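Local coordinates for nitrogenase molybdenum-iron protein beta chain (Clostridium pasteurianum, PDB 4WES) that forms, with the alpha chain, the molybdenum-iron component of nitrogenase, which reduces dinitrogen to ammonia, and shares an [8Fe-7S] cluster with that chain, at residues T5-P19 / K369-N383. Sequence-based numbering, arbitrary orientation.
Sequences TPKEIVERKALRINP and KVEGDFFDVHQWIKN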
ATOM      1  N   THR B   5      -4.151  28.396  -2.878  1.00  9.89           N
ATOM      2  CA  THR B   5      -5.124  28.183  -1.824  1.00 10.85           C
ATOM      3  C   THR B   5      -4.641  28.837  -0.521  1.00 12.11           C
ATOM      4  O   THR B   5      -3.637  28.388   0.035  1.00 13.89           O
ATOM      5  CB  THR B   5      -5.338  26.680  -1.603  1.00 10.40           C
ATOM      6  OG1 THR B   5      -5.755  26.129  -2.848  1.00  9.93           O
ATOM      7  CG2 THR B   5      -6.394  26.454  -0.537  1.00 10.48           C
ATOM      8  N   PRO B   6      -5.335  29.883  -0.047  1.00 12.84           N
ATOM      9  CA  PRO B   6      -4.820  30.546   1.149  1.00 14.09           C
ATOM     10  C   PRO B   6      -5.292  29.881   2.413  1.00 13.09           C
ATOM     11  O   PRO B   6      -6.271  29.134   2.422  1.00 12.91           O
ATOM     12  CB  PRO B   6      -5.411  31.946   1.050  1.00 17.91           C
ATOM     13  CG  PRO B   6      -6.603  31.861   0.192  1.00 20.41           C
ATOM     14  CD  PRO B   6      -6.514  30.562  -0.611  1.00 12.81           C
ATOM     15  N   LYS B   7      -4.597  30.194   3.505  1.00 13.86           N
ATOM     16  CA  LYS B   7      -5.028  29.735   4.813  1.00 14.38           C
ATOM     17  C   LYS B   7      -6.322  30.419   5.269  1.00 14.26           C
ATOM     18  O   LYS B   7      -7.149  29.826   5.914  1.00 15.64           O
ATOM     19  CB  LYS B   7      -3.908  30.021   5.810  1.00 15.80           C
ATOM     20  CG  LYS B   7      -4.184  29.543   7.221  1.00 17.14           C
ATOM     21  CD  LYS B   7      -3.006  29.766   8.129  1.00 18.65           C
ATOM     22  CE  LYS B   7      -3.356  29.358   9.554  1.00 22.86           C
ATOM     23  NZ  LYS B   7      -2.243  29.634  10.489  1.00 36.47           N
ATOM     24  N   GLU B   8      -6.466  31.702   4.954  1.00 14.18           N
ATOM     25  CA  GLU B   8      -7.626  32.457   5.429  1.00 14.95           C
ATOM     26  C   GLU B   8      -8.900  31.994   4.720  1.00 13.84           C
ATOM     27  O   GLU B   8      -9.029  32.080   3.496  1.00 14.64           O
ATOM     28  CB  GLU B   8      -7.378  33.946   5.236  1.00 18.43           C
ATOM     29  CG  GLU B   8      -6.115  34.475   5.918  1.00 29.80           C
ATOM     30  CD  GLU B   8      -4.714  33.991   5.430  1.00 46.30           C
ATOM     31  OE1 GLU B   8      -4.484  33.680   4.193  1.00 24.28           O
ATOM     32  OE2 GLU B   8      -3.798  33.992   6.333  1.00 37.52           O
ATOM     33  N   ILE B   9      -9.820  31.465   5.497  1.00 16.38           N
ATOM     34  CA  ILE B   9     -10.958  30.743   4.963  1.00 17.54           C
ATOM     35  C   ILE B   9     -11.917  31.718   4.328  1.00 18.38           C
ATOM     36  O   ILE B   9     -12.183  32.803   4.875  1.00 19.13           O
ATOM     37  CB  ILE B   9     -11.644  29.883   6.040  1.00 19.27           C
ATOM     38  CG1 ILE B   9     -10.811  28.616   6.380  1.00 20.59           C
ATOM     39  CG2 ILE B   9     -13.028  29.460   5.586  1.00 22.62           C
ATOM     40  CD1 ILE B   9     -11.149  28.041   7.742  1.00 25.66           C
ATOM     41  N   VAL B  10     -12.404  31.363   3.146  1.00 17.05           N
ATOM     42  CA  VAL B  10     -13.405  32.154   2.433  1.00 19.33           C
ATOM     43  C   VAL B  10     -14.654  31.322   2.363  1.00 16.08           C
ATOM     44  O   VAL B  10     -14.624  30.128   1.971  1.00 18.67           O
ATOM     45  CB  VAL B  10     -12.959  32.530   0.995  1.00 18.78           C
ATOM     46  CG1 VAL B  10     -14.026  33.355   0.273  1.00 19.71           C
ATOM     47  CG2 VAL B  10     -11.609  33.249   1.005  1.00 21.87           C
ATOM     48  N   GLU B  11     -15.757  31.933   2.713  1.00 14.32           N
ATOM     49  CA  GLU B  11     -17.050  31.291   2.523  1.00 17.31           C
ATOM     50  C   GLU B  11     -17.602  31.715   1.148  1.00 16.15           C
ATOM     51  O   GLU B  11     -18.348  32.720   1.039  1.00 16.49           O
ATOM     52  CB  GLU B  11     -18.014  31.668   3.640  1.00 20.38           C
ATOM     53  CG  GLU B  11     -17.562  31.253   5.023  1.00 31.15           C
ATOM     54  CD  GLU B  11     -17.399  29.769   5.132  1.00 98.17           C
ATOM     55  OE1 GLU B  11     -18.190  29.057   4.476  1.00127.37           O
ATOM     56  OE2 GLU B  11     -16.482  29.327   5.864  1.00125.75           O
ATOM     57  N   ARG B  12     -17.231  30.971   0.129  1.00 14.05           N
ATOM     58  CA  ARG B  12     -17.675  31.300  -1.202  1.00 13.60           C
ATOM     59  C   ARG B  12     -19.160  31.041  -1.316  1.00 14.41           C
ATOM     60  O   ARG B  12     -19.682  30.091  -0.717  1.00 16.84           O
ATOM     61  CB  ARG B  12     -16.938  30.442  -2.260  1.00 12.65           C
ATOM     62  CG  ARG B  12     -15.523  30.861  -2.453  1.00 12.49           C
ATOM     63  CD  ARG B  12     -14.723  29.820  -3.196  1.00 11.23           C
ATOM     64  NE  ARG B  12     -14.374  28.700  -2.321  1.00 11.12           N
ATOM     65  CZ  ARG B  12     -14.675  27.420  -2.522  1.00  9.96           C
ATOM     66  NH1 ARG B  12     -15.323  27.011  -3.612  1.00  9.88           N
ATOM     67  NH2 ARG B  12     -14.298  26.540  -1.621  1.00 10.15           N
ATOM     68  N   LYS B  13     -19.824  31.863  -2.102  1.00 12.98           N
ATOM     69  CA  LYS B  13     -21.262  31.721  -2.377  1.00 16.38           C
ATOM     70  C   LYS B  13     -21.538  31.347  -3.836  1.00 14.83           C
ATOM     71  O   LYS B  13     -22.683  31.006  -4.138  1.00 19.50           O
ATOM     72  CB  LYS B  13     -22.034  33.027  -2.033  1.00 16.79           C
ATOM     73  CG  LYS B  13     -21.906  33.534  -0.620  1.00 23.40           C
ATOM     74  CD  LYS B  13     -22.700  34.820  -0.411  1.00 37.68           C
ATOM     75  CE  LYS B  13     -22.406  35.432   0.948  1.00 42.22           C
ATOM     76  NZ  LYS B  13     -23.461  36.384   1.397  1.00 78.71           N
ATOM     77  N   ALA B  14     -20.577  31.503  -4.733  1.00 11.36           N
ATOM     78  CA  ALA B  14     -20.840  31.356  -6.160  1.00 10.01           C
ATOM     79  C   ALA B  14     -19.818  30.506  -6.903  1.00  9.95           C
ATOM     80  O   ALA B  14     -20.190  29.693  -7.762  1.00 12.58           O
ATOM     81  CB  ALA B  14     -20.981  32.721  -6.810  1.00 11.03           C
ATOM     82  N   LEU B  15     -18.546  30.721  -6.610  1.00  9.78           N
ATOM     83  CA  LEU B  15     -17.482  30.028  -7.341  1.00  9.75           C
ATOM     84  C   LEU B  15     -17.196  28.680  -6.712  1.00  9.30           C
ATOM     85  O   LEU B  15     -16.781  28.588  -5.567  1.00 10.33           O
ATOM     86  CB  LEU B  15     -16.220  30.894  -7.263  1.00  9.50           C
ATOM     87  CG  LEU B  15     -15.035  30.387  -8.036  1.00  9.54           C
ATOM     88  CD1 LEU B  15     -15.223  30.488  -9.536  1.00 10.31           C
ATOM     89  CD2 LEU B  15     -13.786  31.182  -7.639  1.00 10.51           C
ATOM     90  N   ARG B  16     -17.440  27.620  -7.498  1.00  8.88           N
ATOM     91  CA  ARG B  16     -17.153  26.244  -7.087  1.00  8.23           C
ATOM     92  C   ARG B  16     -15.738  25.908  -7.570  1.00  8.85           C
ATOM     93  O   ARG B  16     -15.404  26.162  -8.715  1.00  9.68           O
ATOM     94  CB  ARG B  16     -18.198  25.343  -7.707  1.00  8.84           C
ATOM     95  CG  ARG B  16     -18.019  23.854  -7.466  1.00  9.21           C
ATOM     96  CD  ARG B  16     -18.083  23.437  -6.021  1.00  9.96           C
ATOM     97  NE  ARG B  16     -19.404  23.716  -5.454  1.00 10.44           N
ATOM     98  CZ  ARG B  16     -19.642  23.934  -4.174  1.00 12.35           C
ATOM     99  NH1 ARG B  16     -18.657  24.000  -3.290  1.00 14.28           N
ATOM    100  NH2 ARG B  16     -20.888  24.129  -3.752  1.00 15.29           N
ATOM    101  N   ILE B  17     -14.944  25.311  -6.677  1.00  8.20           N
ATOM    102  CA  ILE B  17     -13.556  25.024  -6.976  1.00  8.34           C
ATOM    103  C   ILE B  17     -13.288  23.577  -6.591  1.00  7.51           C
ATOM    104  O   ILE B  17     -13.527  23.194  -5.466  1.00  8.89           O
ATOM    105  CB  ILE B  17     -12.580  25.948  -6.186  1.00  8.32           C
ATOM    106  CG1 ILE B  17     -12.930  27.430  -6.342  1.00  8.81           C
ATOM    107  CG2 ILE B  17     -11.154  25.653  -6.610  1.00  9.19           C
ATOM    108  CD1 ILE B  17     -12.135  28.347  -5.417  1.00  9.64           C
ATOM    109  N   ASN B  18     -12.773  22.775  -7.538  1.00  7.74           N
ATOM    110  CA  ASN B  18     -12.280  21.440  -7.184  1.00  7.87           C
ATOM    111  C   ASN B  18     -13.389  20.602  -6.533  1.00  7.70           C
ATOM    112  O   ASN B  18     -13.311  20.205  -5.358  1.00  7.98           O
ATOM    113  CB  ASN B  18     -11.037  21.513  -6.318  1.00  7.98           C
ATOM    114  CG  ASN B  18      -9.856  22.136  -7.026  1.00  8.36           C
ATOM    115  OD1 ASN B  18      -9.947  22.531  -8.183  1.00  9.13           O
ATOM    116  ND2 ASN B  18      -8.735  22.223  -6.319  1.00  9.25           N
ATOM    117  N   PRO B  19     -14.464  20.338  -7.279  1.00  7.90           N
ATOM    118  CA  PRO B  19     -15.688  19.781  -6.695  1.00  7.89           C
ATOM    119  C   PRO B  19     -15.555  18.347  -6.163  1.00  7.89           C
ATOM    120  O   PRO B  19     -14.815  17.532  -6.705  1.00  8.28           O
ATOM    121  CB  PRO B  19     -16.673  19.868  -7.852  1.00  8.90           C
ATOM    122  CG  PRO B  19     -15.835  19.693  -9.062  1.00  8.97           C
ATOM    123  CD  PRO B  19     -14.609  20.536  -8.736  1.00  8.32           C
ATOM    124  N   LYS B 369     -19.665  19.301   6.040  1.00 12.27           N
ATOM    125  CA  LYS B 369     -20.249  20.191   5.071  1.00 12.01           C
ATOM    126  C   LYS B 369     -20.832  19.428   3.891  1.00 10.55           C
ATOM    127  O   LYS B 369     -20.179  18.589   3.258  1.00 12.41           O
ATOM    128  CB  LYS B 369     -19.237  21.217   4.563  1.00 12.82           C
ATOM    129  CG  LYS B 369     -19.852  22.278   3.666  1.00 13.11           C
ATOM    130  CD  LYS B 369     -18.859  23.379   3.311  1.00 14.72           C
ATOM    131  CE  LYS B 369     -19.450  24.357   2.351  1.00 18.26           C
ATOM    132  NZ  LYS B 369     -18.484  25.438   1.989  1.00 25.18           N
ATOM    133  N   VAL B 370     -22.076  19.754   3.588  1.00 10.47           N
ATOM    134  CA  VAL B 370     -22.770  19.315   2.391  1.00 10.32           C
ATOM    135  C   VAL B 370     -22.549  20.381   1.302  1.00  9.81           C
ATOM    136  O   VAL B 370     -22.621  21.592   1.576  1.00 11.14           O
ATOM    137  CB  VAL B 370     -24.254  19.131   2.696  1.00 11.98           C
ATOM    138  CG1 VAL B 370     -25.086  18.925   1.451  1.00 13.20           C
ATOM    139  CG2 VAL B 370     -24.437  17.975   3.660  1.00 14.57           C
ATOM    140  N   GLU B 371     -22.297  19.946   0.081  1.00 10.45           N
ATOM    141  CA  GLU B 371     -21.928  20.858  -0.984  1.00 10.41           C
ATOM    142  C   GLU B 371     -20.660  21.646  -0.627  1.00 10.52           C
ATOM    143  O   GLU B 371     -20.514  22.815  -0.967  1.00 12.06           O
ATOM    144  CB  GLU B 371     -23.074  21.737  -1.451  1.00 11.13           C
ATOM    145  CG  GLU B 371     -24.237  20.951  -2.024  1.00 12.25           C
ATOM    146  CD  GLU B 371     -25.305  21.855  -2.549  1.00 13.38           C
ATOM    147  OE1 GLU B 371     -25.270  22.235  -3.737  1.00 15.91           O
ATOM    148  OE2 GLU B 371     -26.163  22.231  -1.755  1.00 20.83           O
ATOM    149  N   GLY B 372     -19.725  20.970   0.020  1.00 10.40           N
ATOM    150  CA  GLY B 372     -18.360  21.488   0.157  1.00 10.45           C
ATOM    151  C   GLY B 372     -17.493  20.893  -0.949  1.00  9.32           C
ATOM    152  O   GLY B 372     -17.910  20.000  -1.680  1.00 10.04           O
ATOM    153  N   ASP B 373     -16.270  21.425  -1.054  1.00  8.77           N
ATOM    154  CA  ASP B 373     -15.378  20.969  -2.110  1.00  8.29           C
ATOM    155  C   ASP B 373     -13.955  20.752  -1.585  1.00  8.96           C
ATOM    156  O   ASP B 373     -13.679  20.931  -0.391  1.00  9.04           O
ATOM    157  CB  ASP B 373     -15.471  21.906  -3.330  1.00  8.46           C
ATOM    158  CG  ASP B 373     -15.171  23.357  -3.006  1.00  9.01           C
ATOM    159  OD1 ASP B 373     -14.244  23.620  -2.213  1.00  9.33           O
ATOM    160  OD2 ASP B 373     -15.834  24.228  -3.601  1.00  9.40           O
ATOM    161  N   PHE B 374     -13.062  20.282  -2.453  1.00  8.02           N
ATOM    162  CA  PHE B 374     -11.682  20.011  -2.050  1.00  8.16           C
ATOM    163  C   PHE B 374     -10.928  21.279  -1.681  1.00  8.99           C
ATOM    164  O   PHE B 374      -9.928  21.200  -0.988  1.00  9.25           O
ATOM    165  CB  PHE B 374     -10.926  19.267  -3.154  1.00  8.39           C
ATOM    166  CG  PHE B 374     -11.209  17.782  -3.275  1.00  8.04           C
ATOM    167  CD1 PHE B 374     -10.438  16.866  -2.601  1.00  8.45           C
ATOM    168  CD2 PHE B 374     -12.246  17.297  -4.060  1.00  8.72           C
ATOM    169  CE1 PHE B 374     -10.639  15.516  -2.729  1.00  8.65           C
ATOM    170  CE2 PHE B 374     -12.477  15.938  -4.185  1.00  9.75           C
ATOM    171  CZ  PHE B 374     -11.671  15.053  -3.501  1.00  9.31           C
ATOM    172  N   PHE B 375     -11.360  22.435  -2.191  1.00  8.14           N
ATOM    173  CA  PHE B 375     -10.727  23.695  -1.786  1.00  8.48           C
ATOM    174  C   PHE B 375     -11.074  24.005  -0.342  1.00  9.01           C
ATOM    175  O   PHE B 375     -10.170  24.363   0.446  1.00  9.70           O
ATOM    176  CB  PHE B 375     -11.160  24.795  -2.770  1.00  8.88           C
ATOM    177  CG  PHE B 375     -10.398  26.086  -2.652  1.00  8.86           C
ATOM    178  CD1 PHE B 375      -9.341  26.374  -3.490  1.00  9.69           C
ATOM    179  CD2 PHE B 375     -10.779  27.052  -1.737  1.00  9.38           C
ATOM    180  CE1 PHE B 375      -8.673  27.574  -3.430  1.00  9.79           C
ATOM    181  CE2 PHE B 375     -10.090  28.253  -1.669  1.00 10.46           C
ATOM    182  CZ  PHE B 375      -9.056  28.529  -2.527  1.00 10.41           C
ATOM    183  N   ASP B 376     -12.341  23.849   0.025  1.00  8.99           N
ATOM    184  CA  ASP B 376     -12.732  24.004   1.440  1.00  8.91           C
ATOM    185  C   ASP B 376     -11.873  23.148   2.351  1.00  9.74           C
ATOM    186  O   ASP B 376     -11.326  23.625   3.350  1.00 10.39           O
ATOM    187  CB  ASP B 376     -14.171  23.565   1.649  1.00  9.91           C
ATOM    188  CG  ASP B 376     -15.216  24.513   1.057  1.00 10.51           C
ATOM    189  OD1 ASP B 376     -15.076  25.753   1.194  1.00 11.63           O
ATOM    190  OD2 ASP B 376     -16.229  23.980   0.538  1.00 12.16           O
ATOM    191  N   VAL B 377     -11.771  21.840   2.046  1.00  9.33           N
ATOM    192  CA  VAL B 377     -11.117  20.967   2.985  1.00  9.34           C
ATOM    193  C   VAL B 377      -9.642  21.344   3.104  1.00  8.91           C
ATOM    194  O   VAL B 377      -9.059  21.265   4.189  1.00  9.82           O
ATOM    195  CB  VAL B 377     -11.344  19.492   2.655  1.00  9.91           C
ATOM    196  CG1 VAL B 377     -10.588  18.606   3.643  1.00 13.36           C
ATOM    197  CG2 VAL B 377     -12.816  19.173   2.773  1.00 11.97           C
ATOM    198  N   HIS B 378      -9.017  21.685   1.975  1.00  8.44           N
ATOM    199  CA  HIS B 378      -7.625  22.111   2.049  1.00  8.98           C
ATOM    200  C   HIS B 378      -7.475  23.320   2.976  1.00  9.34           C
ATOM    201  O   HIS B 378      -6.571  23.367   3.821  1.00  9.90           O
ATOM    202  CB  HIS B 378      -7.074  22.367   0.659  1.00  8.55           C
ATOM    203  CG  HIS B 378      -5.596  22.550   0.650  1.00  9.04           C
ATOM    204  ND1 HIS B 378      -4.940  23.010  -0.459  1.00  9.64           N
ATOM    205  CD2 HIS B 378      -4.651  22.304   1.597  1.00  9.36           C
ATOM    206  CE1 HIS B 378      -3.647  23.063  -0.187  1.00  9.69           C
ATOM    207  NE2 HIS B 378      -3.447  22.615   1.053  1.00  9.88           N
ATOM    208  N   GLN B 379      -8.335  24.316   2.802  1.00  9.23           N
ATOM    209  CA  GLN B 379      -8.277  25.487   3.693  1.00  9.52           C
ATOM    210  C   GLN B 379      -8.409  25.078   5.153  1.00  9.81           C
ATOM    211  O   GLN B 379      -7.681  25.596   6.026  1.00 11.03           O
ATOM    212  CB  GLN B 379      -9.342  26.522   3.360  1.00 10.35           C
ATOM    213  CG  GLN B 379      -9.169  27.149   1.987  1.00 11.21           C
ATOM    214  CD  GLN B 379      -9.827  28.536   1.938  1.00 11.80           C
ATOM    215  OE1 GLN B 379     -11.043  28.662   1.936  1.00 14.57           O
ATOM    216  NE2 GLN B 379      -9.003  29.551   1.969  1.00 12.98           N
ATOM    217  N   TRP B 380      -9.340  24.184   5.460  1.00 10.08           N
ATOM    218  CA  TRP B 380      -9.498  23.745   6.840  1.00  9.60           C
ATOM    219  C   TRP B 380      -8.224  23.089   7.364  1.00 10.15           C
ATOM    220  O   TRP B 380      -7.823  23.354   8.502  1.00 10.97           O
ATOM    221  CB  TRP B 380     -10.676  22.785   6.966  1.00 10.75           C
ATOM    222  CG  TRP B 380     -11.978  23.341   6.515  1.00 11.69           C
ATOM    223  CD1 TRP B 380     -12.305  24.660   6.252  1.00 13.36           C
ATOM    224  CD2 TRP B 380     -13.151  22.590   6.264  1.00 11.99           C
ATOM    225  NE1 TRP B 380     -13.609  24.750   5.836  1.00 15.89           N
ATOM    226  CE2 TRP B 380     -14.143  23.487   5.825  1.00 14.47           C
ATOM    227  CE3 TRP B 380     -13.454  21.229   6.359  1.00 12.60           C
ATOM    228  CZ2 TRP B 380     -15.427  23.062   5.506  1.00 18.67           C
ATOM    229  CZ3 TRP B 380     -14.719  20.813   6.039  1.00 15.24           C
ATOM    230  CH2 TRP B 380     -15.687  21.727   5.626  1.00 16.89           C
ATOM    231  N   ILE B 381      -7.616  22.240   6.538  1.00  9.76           N
ATOM    232  CA  ILE B 381      -6.385  21.560   6.923  1.00  9.25           C
ATOM    233  C   ILE B 381      -5.271  22.542   7.228  1.00 10.60           C
ATOM    234  O   ILE B 381      -4.489  22.335   8.143  1.00 10.90           O
ATOM    235  CB  ILE B 381      -5.993  20.544   5.847  1.00  9.75           C
ATOM    236  CG1 ILE B 381      -6.952  19.351   5.895  1.00  9.92           C
ATOM    237  CG2 ILE B 381      -4.566  20.089   5.994  1.00 10.67           C
ATOM    238  CD1 ILE B 381      -6.874  18.438   4.681  1.00 10.09           C
ATOM    239  N   LYS B 382      -5.213  23.635   6.459  1.00 10.15           N
ATOM    240  CA  LYS B 382      -4.193  24.645   6.734  0.50 10.75           C
ATOM    241  C   LYS B 382      -4.355  25.327   8.092  1.00 12.46           C
ATOM    242  O   LYS B 382      -3.389  25.883   8.635  1.00 15.59           O
ATOM    243  CB  LYS B 382      -4.190  25.720   5.644  0.50 11.81           C
ATOM    244  CG  LYS B 382      -3.714  25.222   4.295  0.50 12.55           C
ATOM    245  CD  LYS B 382      -3.855  26.306   3.243  0.50 12.81           C
ATOM    246  CE  LYS B 382      -3.241  25.853   1.945  0.50 15.15           C
ATOM    247  NZ  LYS B 382      -1.773  25.613   2.099  0.50 21.26           N
ATOM    248  N   ASN B 383      -5.582  25.321   8.606  1.00 11.61           N
ATOM    249  CA  ASN B 383      -5.858  25.882   9.924  1.00 11.93           C
ATOM    250  C   ASN B 383      -5.700  24.899  11.062  1.00 12.59           C
ATOM    251  O   ASN B 383      -5.278  25.296  12.147  1.00 14.92           O
ATOM    252  CB  ASN B 383      -7.230  26.532   9.924  1.00 13.41           C
ATOM    253  CG  ASN B 383      -7.223  27.838   9.162  1.00 13.88           C
ATOM    254  OD1 ASN B 383      -6.943  28.875   9.743  1.00 18.64           O
ATOM    255  ND2 ASN B 383      -7.504  27.793   7.875  1.00 12.74           N
TER
HETATM  256  O   HOH W   1      -6.737  23.649  -2.516  1.00 10.33           O
HETATM  257  O   HOH W   2     -13.195  28.711   0.211  1.00 14.72           O
HETATM  258  O   HOH W   3     -17.556  26.495   4.390  1.00 27.81           O
HETATM  259  O   HOH W   4     -16.746  27.864   0.443  1.00 20.96           O
HETATM  260  O   HOH W   5     -22.874  22.375  -5.038  1.00 16.41           O
HETATM  261  O   HOH W   6      -8.015  21.270  -3.527  1.00 10.16           O
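A capping box, D373 with D376, starts helix 374-383 of a parallel Rossmann-like sheet domain, and R12 and R16 of the N-terminal arm 5-19 clasp it in a salt-bridge network. D373 N donates to D376 OD2 and D376 N to D373 OD1 (2.9 Å). R12 grips the D373 carboxylate end-on, NH1 to OD2 (2.8 Å) and NH2 to OD1, both on syn lone pairs; NH2 also forms a salt bridge with D376 OD1. R16, bent at chi2 and chi3, brings NH1 to D373 OD2 (2.8 Å) from above the carboxylate plane, while its NE pairs with D109 of the alpha chain. Strand 16-17 joins a strand of that chain antiparallel, so the arm ties this helix to the subunit interface. With CG anti to the backbone N (chi1 -169°), F375 sends its ring toward the arm for two CH-pi contacts: T5 CG2 lies over one face towards the rim, I17 CD1 over the centre of the other (3.9 Å to the centroid). Further along, Q379 reads the arm's backbone through both ends of its amide: OE1 accepts from V10 N (3.3 Å), NE2 donates to P6 O (2.8 Å) and weakly to E8 O. One turn on, N383 ND2 donates to both K7 O (2.8 Å) and Q379 O, each near its amide plane.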